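Local structure of periplasmic iron-binding protein (Synechocystis sp., 2VOZ) at residues Asn109-Glu114 against Ala286-Gln291; Glu185-Leu190 against Ala337-Glu342; Ser63-Ile68 against Ala88-Arg93. The protein binds ferric iron in the periplasm, probably as a substrate-binding subunit of an ABC transporter that imports Fe(3+). All blocks are in the same frame, centred on the assembly; numbering follows the deposited sequence. Where two conformers were deposited one is given.

Contact 1 (Asn109-Glu114 against Ala286-Gln291)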
loop_
_atom_site.group_PDB
_atom_site.type_symbol
_atom_site.label_atom_id
_atom_site.label_comp_id
_atom_site.label_asym_id
_atom_site.label_seq_id
_atom_site.Cartn_x
_atom_site.Cartn_y
_atom_site.Cartn_z
ATOM N N ASN B 109 -2.275 35.208 -7.613
ATOM C CA ASN B 109 -2.043 36.435 -6.857
ATOM C C ASN B 109 -3.233 36.837 -5.986
ATOM O O ASN B 109 -3.055 37.294 -4.852
ATOM C CB ASN B 109 -1.683 37.589 -7.782
ATOM C CG ASN B 109 -0.319 37.428 -8.413
ATOM O OD1 ASN B 109 -0.017 38.094 -9.414
ATOM N ND2 ASN B 109 0.502 36.544 -7.866
ATOM N N GLU B 110 -4.436 36.678 -6.526
ATOM C CA GLU B 110 -5.629 37.088 -5.788
ATOM C C GLU B 110 -5.909 36.159 -4.615
ATOM O O GLU B 110 -6.374 36.615 -3.539
ATOM C CB GLU B 110 -6.835 37.141 -6.715
ATOM C CG GLU B 110 -6.772 38.263 -7.732
ATOM C CD GLU B 110 -7.158 39.630 -7.176
ATOM O OE1 GLU B 110 -6.785 40.631 -7.829
ATOM O OE2 GLU B 110 -7.834 39.698 -6.116
ATOM N N ARG B 111 -5.600 34.870 -4.778
ATOM C CA ARG B 111 -6.034 33.881 -3.781
ATOM C C ARG B 111 -5.004 33.548 -2.719
ATOM O O ARG B 111 -5.343 33.445 -1.541
ATOM C CB ARG B 111 -6.491 32.590 -4.465
ATOM C CG ARG B 111 -7.762 32.805 -5.301
ATOM C CD ARG B 111 -8.160 31.567 -6.120
ATOM N NE ARG B 111 -8.412 30.433 -5.224
ATOM C CZ ARG B 111 -9.513 30.267 -4.481
ATOM N NH1 ARG B 111 -10.507 31.154 -4.536
ATOM N NH2 ARG B 111 -9.623 29.203 -3.685
ATOM N N ILE B 112 -3.763 33.373 -3.144
ATOM C CA ILE B 112 -2.719 32.974 -2.197
ATOM C C ILE B 112 -2.209 34.197 -1.443
ATOM O O ILE B 112 -1.764 35.178 -2.081
ATOM C CB ILE B 112 -1.576 32.233 -2.912
ATOM C CG1 ILE B 112 -2.132 30.947 -3.558
ATOM C CG2 ILE B 112 -0.455 31.914 -1.908
ATOM C CD1 ILE B 112 -1.079 30.126 -4.286
ATOM N N PRO B 113 -2.255 34.163 -0.091
ATOM C CA PRO B 113 -1.757 35.285 0.676
ATOM C C PRO B 113 -0.379 35.709 0.195
ATOM O O PRO B 113 0.490 34.850 -0.021
ATOM C CB PRO B 113 -1.665 34.703 2.098
ATOM C CG PRO B 113 -2.823 33.805 2.142
ATOM C CD PRO B 113 -2.803 33.115 0.805
ATOM N N GLU B 114 -0.185 37.026 0.042
ATOM C CA GLU B 114 1.099 37.545 -0.415
ATOM C C GLU B 114 2.308 36.983 0.359
ATOM O O GLU B 114 3.345 36.728 -0.222
ATOM C CB GLU B 114 1.078 39.087 -0.335
ATOM C CG GLU B 114 2.294 39.762 -0.957
ATOM N N ALA B 286 -4.767 25.812 -5.923
ATOM C CA ALA B 286 -5.246 26.942 -5.100
ATOM C C ALA B 286 -6.782 27.029 -5.036
ATOM O O ALA B 286 -7.342 27.907 -4.364
ATOM C CB ALA B 286 -4.694 28.254 -5.628
ATOM N N SER B 287 -7.477 26.145 -5.728
ATOM C CA SER B 287 -8.943 26.171 -5.697
ATOM C C SER B 287 -9.500 25.621 -4.369
ATOM O O SER B 287 -8.807 24.847 -3.665
ATOM C CB SER B 287 -9.497 25.405 -6.905
ATOM O OG SER B 287 -9.347 24.022 -6.723
ATOM N N ASP B 288 -10.737 25.993 -4.005
ATOM C CA ASP B 288 -11.265 25.569 -2.692
ATOM C C ASP B 288 -11.372 24.071 -2.540
ATOM O O ASP B 288 -11.097 23.551 -1.456
ATOM C CB ASP B 288 -12.663 26.175 -2.457
ATOM C CG ASP B 288 -12.641 27.674 -2.287
ATOM O OD1 ASP B 288 -11.562 28.291 -2.177
ATOM O OD2 ASP B 288 -13.766 28.241 -2.230
ATOM N N ASP B 289 -11.812 23.408 -3.613
ATOM C CA ASP B 289 -12.046 21.944 -3.637
ATOM C C ASP B 289 -10.713 21.241 -3.323
ATOM O O ASP B 289 -10.566 20.478 -2.358
ATOM C CB ASP B 289 -12.481 21.542 -5.064
ATOM C CG ASP B 289 -13.982 21.636 -5.276
ATOM O OD1 ASP B 289 -14.696 22.198 -4.389
ATOM O OD2 ASP B 289 -14.453 21.156 -6.343
ATOM N N ALA B 290 -9.710 21.576 -4.129
ATOM C CA ALA B 290 -8.396 20.930 -4.014
ATOM C C ALA B 290 -7.724 21.330 -2.695
ATOM O O ALA B 290 -7.140 20.488 -2.020
ATOM C CB ALA B 290 -7.552 21.328 -5.181
ATOM N N GLN B 291 -7.779 22.608 -2.332
ATOM C CA GLN B 291 -7.139 23.051 -1.076
ATOM C C GLN B 291 -7.603 22.250 0.135
ATOM O O GLN B 291 -6.783 21.893 1.028
ATOM C CB GLN B 291 -7.484 24.519 -0.778
ATOM C CG GLN B 291 -6.600 25.505 -1.489
ATOM C CD GLN B 291 -5.258 25.640 -0.793
ATOM O OE1 GLN B 291 -5.194 26.104 0.340
ATOM N NE2 GLN B 291 -4.182 25.208 -1.469
#
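Arg-111, the last helical residue of helix 106-111, and Ala-286, just ahead of helix 288-297, face each other with their CA atoms 7.1 Å apart. The contact lies in one lobe of the two-lobed periplasmic binding protein fold, joining an early part of the chain to a late one that returns to the same lobe through strand 261-268. Arg-111 reaches across side-on: NE bonds to Ala-286 O at 2.9 Å and NH2 bonds to that same Ala-286 O at 2.7 Å, so one carbonyl oxygen takes two donors. The chain bends at chi3 (60°), turning the guanidinium edge toward Ala-286. NH2 lies in the carbonyl plane, whereas NE comes from above it. Ser-287, at the N-cap, turns its OG back to Tyr-284 O. Beneath the arginine, Ile-112 CG1 meets Ala-286 CB at 4.3 Å, and both side chains rest on Phe-126 of strand 124-136. The same Arg-111 NH2 that bonds Ala-286 O also meets Asp-288 OD1 at 2.6 Å in a salt bridge, in the guanidinium plane but from above the carboxylate, the two planes being 48° apart.

Contact 2 (Glu185-Leu190 against Ala337-Glu342)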
loop_
_atom_site.group_PDB
_atom_site.type_symbol
_atom_site.label_atom_id
_atom_site.label_comp_id
_atom_site.label_asym_id
_atom_site.label_seq_id
_atom_site.Cartn_x
_atom_site.Cartn_y
_atom_site.Cartn_z
ATOM N N GLU B 185 21.333 39.440 17.802
ATOM C CA GLU B 185 20.228 39.009 18.671
ATOM C C GLU B 185 19.891 37.534 18.509
ATOM O O GLU B 185 19.680 36.815 19.502
ATOM C CB GLU B 185 18.983 39.867 18.462
ATOM C CG GLU B 185 19.126 41.247 19.044
ATOM N N THR B 186 19.883 37.074 17.263
ATOM C CA THR B 186 19.517 35.687 17.038
ATOM C C THR B 186 20.595 34.738 17.597
ATOM O O THR B 186 20.299 33.679 18.163
ATOM C CB THR B 186 19.216 35.420 15.563
ATOM O OG1 THR B 186 18.092 36.245 15.187
ATOM C CG2 THR B 186 18.831 33.916 15.391
ATOM N N ARG B 187 21.859 35.117 17.419
ATOM C CA ARG B 187 22.967 34.346 17.967
ATOM C C ARG B 187 22.828 34.208 19.489
ATOM O O ARG B 187 23.013 33.126 20.037
ATOM C CB ARG B 187 24.292 35.014 17.600
ATOM C CG ARG B 187 25.469 34.190 18.007
ATOM C CD ARG B 187 26.751 34.916 17.568
ATOM N NE ARG B 187 27.894 34.332 18.258
ATOM C CZ ARG B 187 28.235 34.635 19.512
ATOM N NH1 ARG B 187 29.292 34.049 20.064
ATOM N NH2 ARG B 187 27.532 35.549 20.212
ATOM N N ARG B 188 22.471 35.299 20.158
ATOM C CA ARG B 188 22.335 35.277 21.604
ATOM C C ARG B 188 21.170 34.339 22.010
ATOM O O ARG B 188 21.292 33.544 22.956
ATOM C CB ARG B 188 22.115 36.701 22.104
ATOM C CG ARG B 188 21.925 36.777 23.605
ATOM C CD ARG B 188 22.490 38.079 24.110
ATOM N NE ARG B 188 22.353 38.311 25.553
ATOM C CZ ARG B 188 23.242 37.968 26.495
ATOM N NH1 ARG B 188 24.364 37.284 26.213
ATOM N NH2 ARG B 188 22.990 38.309 27.755
ATOM N N TRP B 189 20.072 34.412 21.264
ATOM C CA TRP B 189 18.917 33.523 21.488
ATOM C C TRP B 189 19.340 32.064 21.297
ATOM O O TRP B 189 19.043 31.238 22.160
ATOM C CB TRP B 189 17.763 33.859 20.533
ATOM C CG TRP B 189 16.698 32.776 20.526
ATOM C CD1 TRP B 189 15.816 32.478 21.528
ATOM C CD2 TRP B 189 16.386 31.908 19.440
ATOM N NE1 TRP B 189 14.984 31.435 21.142
ATOM C CE2 TRP B 189 15.312 31.072 19.859
ATOM C CE3 TRP B 189 16.916 31.739 18.152
ATOM C CZ2 TRP B 189 14.749 30.080 19.024
ATOM C CZ3 TRP B 189 16.358 30.751 17.319
ATOM C CH2 TRP B 189 15.267 29.946 17.762
ATOM N N LEU B 190 20.050 31.755 20.194
ATOM C CA LEU B 190 20.504 30.367 19.946
ATOM C C LEU B 190 21.396 29.882 21.088
ATOM O O LEU B 190 21.303 28.748 21.512
ATOM C CB LEU B 190 21.265 30.235 18.630
ATOM C CG LEU B 190 20.444 30.418 17.349
ATOM C CD1 LEU B 190 21.348 30.660 16.171
ATOM C CD2 LEU B 190 19.514 29.192 17.156
ATOM N N ALA B 337 22.336 28.109 9.234
ATOM C CA ALA B 337 23.179 26.914 9.378
ATOM C C ALA B 337 24.497 27.292 10.036
ATOM O O ALA B 337 25.007 26.594 10.912
ATOM C CB ALA B 337 23.444 26.322 8.002
ATOM N N ARG B 338 25.043 28.416 9.603
ATOM C CA ARG B 338 26.312 28.889 10.178
ATOM C C ARG B 338 26.181 29.187 11.680
ATOM O O ARG B 338 27.018 28.770 12.488
ATOM C CB ARG B 338 26.780 30.120 9.397
ATOM C CG ARG B 338 28.004 30.836 10.014
ATOM C CD ARG B 338 28.544 31.876 9.002
ATOM N NE ARG B 338 27.534 32.892 8.679
ATOM C CZ ARG B 338 27.042 33.817 9.495
ATOM N NH1 ARG B 338 27.430 33.898 10.771
ATOM N NH2 ARG B 338 26.146 34.695 9.004
ATOM N N LEU B 339 25.153 29.930 12.057
ATOM C CA LEU B 339 24.990 30.345 13.441
ATOM C C LEU B 339 24.613 29.162 14.314
ATOM O O LEU B 339 25.113 29.020 15.418
ATOM C CB LEU B 339 23.894 31.396 13.541
ATOM C CG LEU B 339 24.183 32.839 13.192
ATOM C CD1 LEU B 339 22.926 33.632 13.600
ATOM C CD2 LEU B 339 25.404 33.384 13.938
ATOM N N MET B 340 23.755 28.276 13.806
ATOM C CA MET B 340 23.426 27.109 14.625
ATOM C C MET B 340 24.653 26.262 14.881
ATOM O O MET B 340 24.822 25.774 15.975
ATOM C CB MET B 340 22.294 26.286 14.013
ATOM C CG MET B 340 20.976 27.030 14.143
ATOM S SD MET B 340 19.594 26.010 13.518
ATOM C CE MET B 340 20.046 25.795 11.825
ATOM N N ASN B 341 25.502 26.091 13.876
ATOM C CA ASN B 341 26.712 25.311 14.088
ATOM C C ASN B 341 27.730 26.038 14.971
ATOM O O ASN B 341 28.324 25.421 15.852
ATOM C CB ASN B 341 27.277 24.860 12.750
ATOM C CG ASN B 341 26.507 23.650 12.218
ATOM O OD1 ASN B 341 26.797 22.517 12.604
ATOM N ND2 ASN B 341 25.486 23.890 11.397
ATOM N N GLU B 342 27.867 27.348 14.786
ATOM C CA GLU B 342 28.773 28.130 15.615
ATOM C C GLU B 342 28.459 27.951 17.106
ATOM O O GLU B 342 29.371 27.773 17.927
ATOM C CB GLU B 342 28.689 29.615 15.242
ATOM C CG GLU B 342 29.535 30.519 16.132
ATOM C CD GLU B 342 31.003 30.562 15.721
ATOM O OE1 GLU B 342 31.348 29.962 14.679
ATOM O OE2 GLU B 342 31.810 31.210 16.436
#
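Leu-339 and Leu-190 carry most of this contact, with the aliphatic part of Arg-187 as third member. Leu-190 pushes its CD1 methyl against the base of Leu-339, 3.7 Å from CB, and the two side chains cross at about a right angle. The far end of Leu-339 divides its branches: CD2 lies against the stem of Arg-187, 4.1 Å from CG and almost as near to CB and CD, while CD1 comes only loosely, at 4.5 Å, to CG2 of Thr-186. Arg-187 can offer such a stem because CG stands anti to the backbone N (chi1 -174°) and the chain runs on extended to NE, laying three methylenes beside one methyl and carrying the guanidinium past the leucine. The acid of Glu-342, which takes two conformations, is nearby but not in contact with it. The hydroxyl of Thr-186 turns back to Gly-182 O, just before its helix begins.

This is helix-on-helix packing in the second lobe of the binding-protein fold, where helix 333-342, close to the C-terminus, lies along helix 183-195. The two axes approach to 9.8 Å and cross at -40°, both helices running in broadly the same direction. The side chains that meet here do so through carbon atoms.

Leu-190 uses its second branch on Met-340, whose CG lies 4.0 Å from CD2 of Leu-190. Met-340 also packs on Leu-171 and Thr-174 of helix 168-181, so it bridges two neighbouring helices of the lobe, and Trp-345 covers both Met-340 and Leu-190. On helix 333-342, ND2 of Asn-341 bonds at 2.8 Å to Ala-337 O one turn back, which also accepts the backbone N of Asn-341.

Contact 3 (Ser63-Ile68 against Ala88-Arg93)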
loop_
_atom_site.group_PDB
_atom_site.type_symbol
_atom_site.label_atom_id
_atom_site.label_comp_id
_atom_site.label_asym_id
_atom_site.label_seq_id
_atom_site.Cartn_x
_atom_site.Cartn_y
_atom_site.Cartn_z
ATOM N N SER B 63 12.925 12.264 -2.394
ATOM C CA SER B 63 13.158 13.299 -1.392
ATOM C C SER B 63 13.457 14.635 -2.075
ATOM O O SER B 63 13.936 14.687 -3.229
ATOM C CB SER B 63 14.291 12.918 -0.444
ATOM O OG SER B 63 15.538 12.922 -1.129
ATOM N N ALA B 64 13.204 15.727 -1.356
ATOM C CA ALA B 64 13.415 17.058 -1.949
ATOM C C ALA B 64 14.802 17.243 -2.577
ATOM O O ALA B 64 14.903 17.664 -3.725
ATOM C CB ALA B 64 13.141 18.126 -0.896
ATOM N N GLU B 65 15.871 16.936 -1.832
ATOM C CA GLU B 65 17.204 17.133 -2.348
ATOM C C GLU B 65 17.418 16.274 -3.578
ATOM O O GLU B 65 18.061 16.703 -4.515
ATOM C CB GLU B 65 18.269 16.774 -1.293
ATOM C CG GLU B 65 19.632 17.250 -1.643
ATOM C CD GLU B 65 19.695 18.763 -1.711
ATOM O OE1 GLU B 65 19.161 19.438 -0.784
ATOM O OE2 GLU B 65 20.250 19.256 -2.713
ATOM N N GLU B 66 16.921 15.037 -3.554
ATOM C CA GLU B 66 17.088 14.164 -4.730
ATOM C C GLU B 66 16.405 14.714 -5.982
ATOM O O GLU B 66 16.958 14.602 -7.085
ATOM C CB GLU B 66 16.576 12.745 -4.471
ATOM C CG GLU B 66 17.410 11.951 -3.433
ATOM C CD GLU B 66 16.752 10.595 -3.172
ATOM O OE1 GLU B 66 16.999 9.670 -3.980
ATOM O OE2 GLU B 66 15.973 10.489 -2.183
ATOM N N LEU B 67 15.202 15.244 -5.820
ATOM C CA LEU B 67 14.484 15.814 -6.961
ATOM C C LEU B 67 15.248 17.008 -7.496
ATOM O O LEU B 67 15.374 17.181 -8.717
ATOM C CB LEU B 67 13.087 16.236 -6.530
ATOM C CG LEU B 67 12.108 15.105 -6.252
ATOM C CD1 LEU B 67 10.822 15.739 -5.702
ATOM C CD2 LEU B 67 11.824 14.300 -7.535
ATOM N N ILE B 68 15.770 17.846 -6.608
ATOM C CA ILE B 68 16.518 19.004 -7.081
ATOM C C ILE B 68 17.709 18.521 -7.924
ATOM O O ILE B 68 17.989 19.024 -9.012
ATOM C CB ILE B 68 16.992 19.900 -5.885
ATOM C CG1 ILE B 68 15.748 20.534 -5.217
ATOM C CG2 ILE B 68 18.011 20.948 -6.377
ATOM C CD1 ILE B 68 16.028 21.234 -3.844
ATOM N N ALA B 88 9.757 26.187 2.869
ATOM C CA ALA B 88 10.273 27.319 2.066
ATOM C C ALA B 88 11.787 27.199 1.902
ATOM O O ALA B 88 12.367 27.748 0.948
ATOM C CB ALA B 88 9.915 28.682 2.687
ATOM N N GLY B 89 12.437 26.519 2.839
ATOM C CA GLY B 89 13.920 26.333 2.761
ATOM C C GLY B 89 14.292 25.390 1.599
ATOM O O GLY B 89 15.391 25.488 1.014
ATOM N N MET B 90 13.415 24.441 1.292
ATOM C CA MET B 90 13.631 23.547 0.148
ATOM C C MET B 90 13.291 24.204 -1.167
ATOM O O MET B 90 14.000 24.018 -2.147
ATOM C CB MET B 90 12.919 22.181 0.286
ATOM C CG MET B 90 13.405 21.333 1.484
ATOM S SD MET B 90 15.255 21.116 1.545
ATOM C CE MET B 90 15.594 20.380 -0.024
ATOM N N LEU B 91 12.211 24.980 -1.197
ATOM C CA LEU B 91 11.934 25.799 -2.364
ATOM C C LEU B 91 13.100 26.734 -2.663
ATOM O O LEU B 91 13.481 26.921 -3.819
ATOM C CB LEU B 91 10.642 26.583 -2.163
ATOM C CG LEU B 91 9.453 25.605 -2.174
ATOM C CD1 LEU B 91 8.194 26.286 -1.531
ATOM C CD2 LEU B 91 9.180 25.080 -3.606
ATOM N N TRP B 92 13.693 27.284 -1.608
ATOM C CA TRP B 92 14.831 28.173 -1.793
ATOM C C TRP B 92 16.028 27.399 -2.395
ATOM O O TRP B 92 16.722 27.926 -3.265
ATOM C CB TRP B 92 15.193 28.831 -0.450
ATOM C CG TRP B 92 16.497 29.622 -0.460
ATOM C CD1 TRP B 92 16.636 30.932 -0.804
ATOM C CD2 TRP B 92 17.804 29.160 -0.085
ATOM N NE1 TRP B 92 17.942 31.325 -0.681
ATOM C CE2 TRP B 92 18.686 30.264 -0.241
ATOM C CE3 TRP B 92 18.327 27.923 0.329
ATOM C CZ2 TRP B 92 20.046 30.180 0.006
ATOM C CZ3 TRP B 92 19.694 27.838 0.590
ATOM C CH2 TRP B 92 20.536 28.966 0.439
ATOM N N ARG B 93 16.301 26.181 -1.951
ATOM C CA ARG B 93 17.405 25.423 -2.559
ATOM C C ARG B 93 17.174 25.193 -4.042
ATOM O O ARG B 93 18.119 25.275 -4.848
ATOM C CB ARG B 93 17.648 24.102 -1.865
ATOM C CG ARG B 93 18.132 24.296 -0.457
ATOM C CD ARG B 93 18.561 22.945 0.146
ATOM N NE ARG B 93 18.799 23.122 1.579
ATOM C CZ ARG B 93 18.903 22.121 2.452
ATOM N NH1 ARG B 93 19.120 22.400 3.731
ATOM N NH2 ARG B 93 18.815 20.849 2.046
#
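Glu-65 OE1 takes the one salt bridge of this contact from Arg-93 NH2, at 3.2 Å and with an N-H...O angle of 150°. The nitrogen meets OE1 nearly in line with the C-O bond, and the oxygen sits at the guanidinium edge, the carboxylate and guanidinium planes 38° apart. Glu-65 reaches this place by a bend at chi2, whereas Arg-93 runs extended from CG to NE and crosses it at about a right angle. The arginine has a second hold, since its NE bonds to Gln-333, and OE2 of Glu-65 has a long, weak ion pair with Arg-199 of a neighbouring subunit. A glutamine in place of Glu-65 would lack the charge, and the bond to Arg-93 NH2 would probably be weakened, leaving the arginine to rely more on Gln-333.

Beneath the ion pair the packing is apolar. Met-90, curled at both chi2 and chi3, tucks its CE against Ala-64 CB at 3.4 Å, tighter than usual for two carbons. From the next turn, Ile-68 sends CD1 into the angle between Met-90 and Arg-93, 3.9 Å from Met-90 CE and 3.8 Å from Arg-93 CB. Ala-64 and Met-90 both rest on Thr-85 of strand 82-86. Ser-63, at the N-cap of helix 64-74, bonds through OG to Glu-66 OE2 at 2.7 Å, and that carboxylate also pairs with Arg-210 of the neighbouring subunit.

The helices run nearly parallel, crossing at -17° with axes 10.3 Å apart. Helix 64-74 is the crossover from strand 56-61 to strand 82-86, which flank strand 35-40 in parallel, and helix 88-96 follows the second, an alpha/beta arrangement characteristic of a periplasmic binding protein lobe.

How the contacts relate
Contacts 1 and 3 belong to the same lobe, their centres 22 Å apart, and helix 106-111 of contact 1 is the next helix after 88-96 of contact 3. Contact 2 sits in the other lobe, its centre 35 Å from that of contact 1 and on the opposite side of the chain's centre, but its nearest atoms come within about 7 Å of contact 3. Helix 333-342 spans that gap: its early residues Gln-333 and Pro-334 touch Trp-92. Tyr-169, one of the iron-binding residues, is near both: its side chain is about 7 Å from that of Met-90 and about 9 Å from that of Met-340. Contact 1 is away from the iron site.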